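Local coordinates for angiotensin-converting enzyme (Anopheles gambiae, PDB 6S1Y), which is a zinc metalloprotease of the angiotensin-converting enzyme family that probably cleaves short peptides, at residues Y580-L583 and L584-K588. Sequence-based numbering, arbitrary orientation.
Sequences YQWL and LEENK
Asn-587 N donates to Leu-583 O over 2.8 Å with an N-H...O angle of 172°, and Glu-586 N reaches Trp-582 O over 2.9 Å. Leu-584 N completes a third such bond, 3.1 Å from Tyr-580 O, whereas Glu-585 N to Gln-581 O is stretched to 3.5 Å and weak. All four run from residue i+4 back to residue i, the pattern of a regular alpha-helix, here helix 577-590 near the C-terminal end of the largely helical fold. The side-chain contacts follow the same spacing. Glu-586 runs alongside Trp-582, its CG turned opposite the backbone N and its chain bent at chi2, and lays its aliphatic part over one face of the indole. Its CB stands 3.9 Å from the centroid of the six-membered ring, 7° off the normal, which meets the criterion for a CH-pi contact; CG comes closer to a single atom, 3.5 Å from Trp-582 CH2. The carboxylate reaches past the CZ2-CH2 edge, its plane 14° from that of the ring, and OE2 is hydrogen-bonded to a PEG (di(hydroxyethyl)ether) molecule probably left from crystallisation. Two residues earlier along the helix, a methyl does the touching: Leu-584 CD1 sits over a face of the Tyr-580 ring, 3.8 Å from its centroid, in a second CH-pi contact. Tyr-580 also packs on Pro-216 and Leu-217 of helix 203-233, and Leu-583 on Tyr-224. The buried amide of Asn-587 joins the same two helices, its ND2 hydrogen-bonded to Gln-220 O.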
loop_
_atom_site.group_PDB
_atom_site.type_symbol
_atom_site.label_atom_id
_atom_site.label_comp_id
_atom_site.label_asym_id
_atom_site.label_seq_id
_atom_site.Cartn_x
_atom_site.Cartn_y
_atom_site.Cartn_z
ATOM N N TYR A 580 -1.286 -7.164 22.872
ATOM C CA TYR A 580 -1.130 -5.990 23.730
ATOM C C TYR A 580 -1.029 -6.376 25.195
ATOM O O TYR A 580 -0.187 -5.830 25.919
ATOM C CB TYR A 580 -2.313 -5.044 23.525
ATOM C CG TYR A 580 -2.277 -3.762 24.330
ATOM C CD1 TYR A 580 -1.120 -3.007 24.424
ATOM C CD2 TYR A 580 -3.429 -3.272 24.962
ATOM C CE1 TYR A 580 -1.091 -1.807 25.142
ATOM C CE2 TYR A 580 -3.408 -2.060 25.682
ATOM C CZ TYR A 580 -2.236 -1.335 25.765
ATOM O OH TYR A 580 -2.213 -0.148 26.485
ATOM N N GLN A 581 -1.893 -7.292 25.660
ATOM C CA GLN A 581 -1.862 -7.692 27.065
ATOM C C GLN A 581 -0.556 -8.405 27.388
ATOM O O GLN A 581 0.022 -8.203 28.456
ATOM C CB GLN A 581 -3.048 -8.585 27.414
ATOM C CG GLN A 581 -4.405 -7.973 27.167
ATOM C CD GLN A 581 -4.619 -6.648 27.922
ATOM O OE1 GLN A 581 -4.160 -6.471 29.056
ATOM N NE2 GLN A 581 -5.310 -5.715 27.282
ATOM N N TRP A 582 -0.057 -9.219 26.466
ATOM C CA TRP A 582 1.170 -9.949 26.737
ATOM C C TRP A 582 2.361 -9.002 26.800
ATOM O O TRP A 582 3.196 -9.109 27.697
ATOM C CB TRP A 582 1.387 -11.028 25.682
ATOM C CG TRP A 582 2.522 -11.914 26.017
ATOM C CD1 TRP A 582 2.501 -13.009 26.831
ATOM C CD2 TRP A 582 3.873 -11.773 25.565
ATOM N NE1 TRP A 582 3.750 -13.574 26.887
ATOM C CE2 TRP A 582 4.612 -12.822 26.130
ATOM C CE3 TRP A 582 4.516 -10.873 24.724
ATOM C CZ2 TRP A 582 5.972 -12.991 25.884
ATOM C CZ3 TRP A 582 5.856 -11.050 24.474
ATOM C CH2 TRP A 582 6.569 -12.103 25.049
ATOM N N LEU A 583 2.424 -8.033 25.888
ATOM C CA LEU A 583 3.540 -7.092 25.875
ATOM C C LEU A 583 3.563 -6.230 27.129
ATOM O O LEU A 583 4.634 -5.991 27.699
ATOM C CB LEU A 583 3.461 -6.212 24.636
ATOM C CG LEU A 583 3.692 -6.903 23.280
ATOM C CD1 LEU A 583 3.277 -5.972 22.140
ATOM C CD2 LEU A 583 5.146 -7.313 23.145
ATOM N N LEU A 584 2.395 -5.732 27.566
ATOM C CA LEU A 584 2.336 -4.902 28.768
ATOM C C LEU A 584 3.031 -5.588 29.934
ATOM O O LEU A 584 3.811 -4.969 30.667
ATOM C CB LEU A 584 0.882 -4.603 29.162
ATOM C CG LEU A 584 0.190 -3.489 28.394
ATOM C CD1 LEU A 584 -1.328 -3.506 28.643
ATOM C CD2 LEU A 584 0.784 -2.146 28.781
ATOM N N GLU A 585 2.734 -6.869 30.133
ATOM C CA GLU A 585 3.334 -7.612 31.235
ATOM C C GLU A 585 4.793 -7.956 30.953
ATOM O O GLU A 585 5.638 -7.835 31.845
ATOM C CB GLU A 585 2.513 -8.876 31.510
ATOM C CG GLU A 585 2.995 -9.688 32.716
ATOM C CD GLU A 585 3.032 -8.876 34.019
ATOM O OE1 GLU A 585 3.863 -9.223 34.890
ATOM O OE2 GLU A 585 2.240 -7.902 34.169
ATOM N N GLU A 586 5.117 -8.365 29.719
ATOM C CA GLU A 586 6.473 -8.835 29.438
ATOM C C GLU A 586 7.476 -7.680 29.443
ATOM O O GLU A 586 8.590 -7.835 29.948
ATOM C CB GLU A 586 6.507 -9.590 28.107
ATOM C CG GLU A 586 7.856 -10.209 27.747
ATOM C CD GLU A 586 8.206 -11.466 28.537
ATOM O OE1 GLU A 586 9.299 -12.012 28.262
ATOM O OE2 GLU A 586 7.409 -11.933 29.389
ATOM N N ASN A 587 7.107 -6.504 28.914
ATOM C CA ASN A 587 8.006 -5.355 29.003
ATOM C C ASN A 587 8.268 -4.968 30.469
ATOM O O ASN A 587 9.399 -4.644 30.837
ATOM C CB ASN A 587 7.447 -4.158 28.220
ATOM C CG ASN A 587 7.544 -4.353 26.686
ATOM O OD1 ASN A 587 8.462 -4.995 26.198
ATOM N ND2 ASN A 587 6.593 -3.796 25.946
ATOM N N LYS A 588 7.241 -5.025 31.321
ATOM C CA LYS A 588 7.439 -4.772 32.745
ATOM C C LYS A 588 8.404 -5.792 33.347
ATOM O O LYS A 588 9.329 -5.426 34.080
ATOM C CB LYS A 588 6.108 -4.814 33.507
ATOM C CG LYS A 588 5.130 -3.629 33.278
ATOM C CD LYS A 588 3.725 -3.975 33.854
ATOM C CE LYS A 588 2.631 -2.957 33.494
ATOM N NZ LYS A 588 2.643 -1.740 34.382
#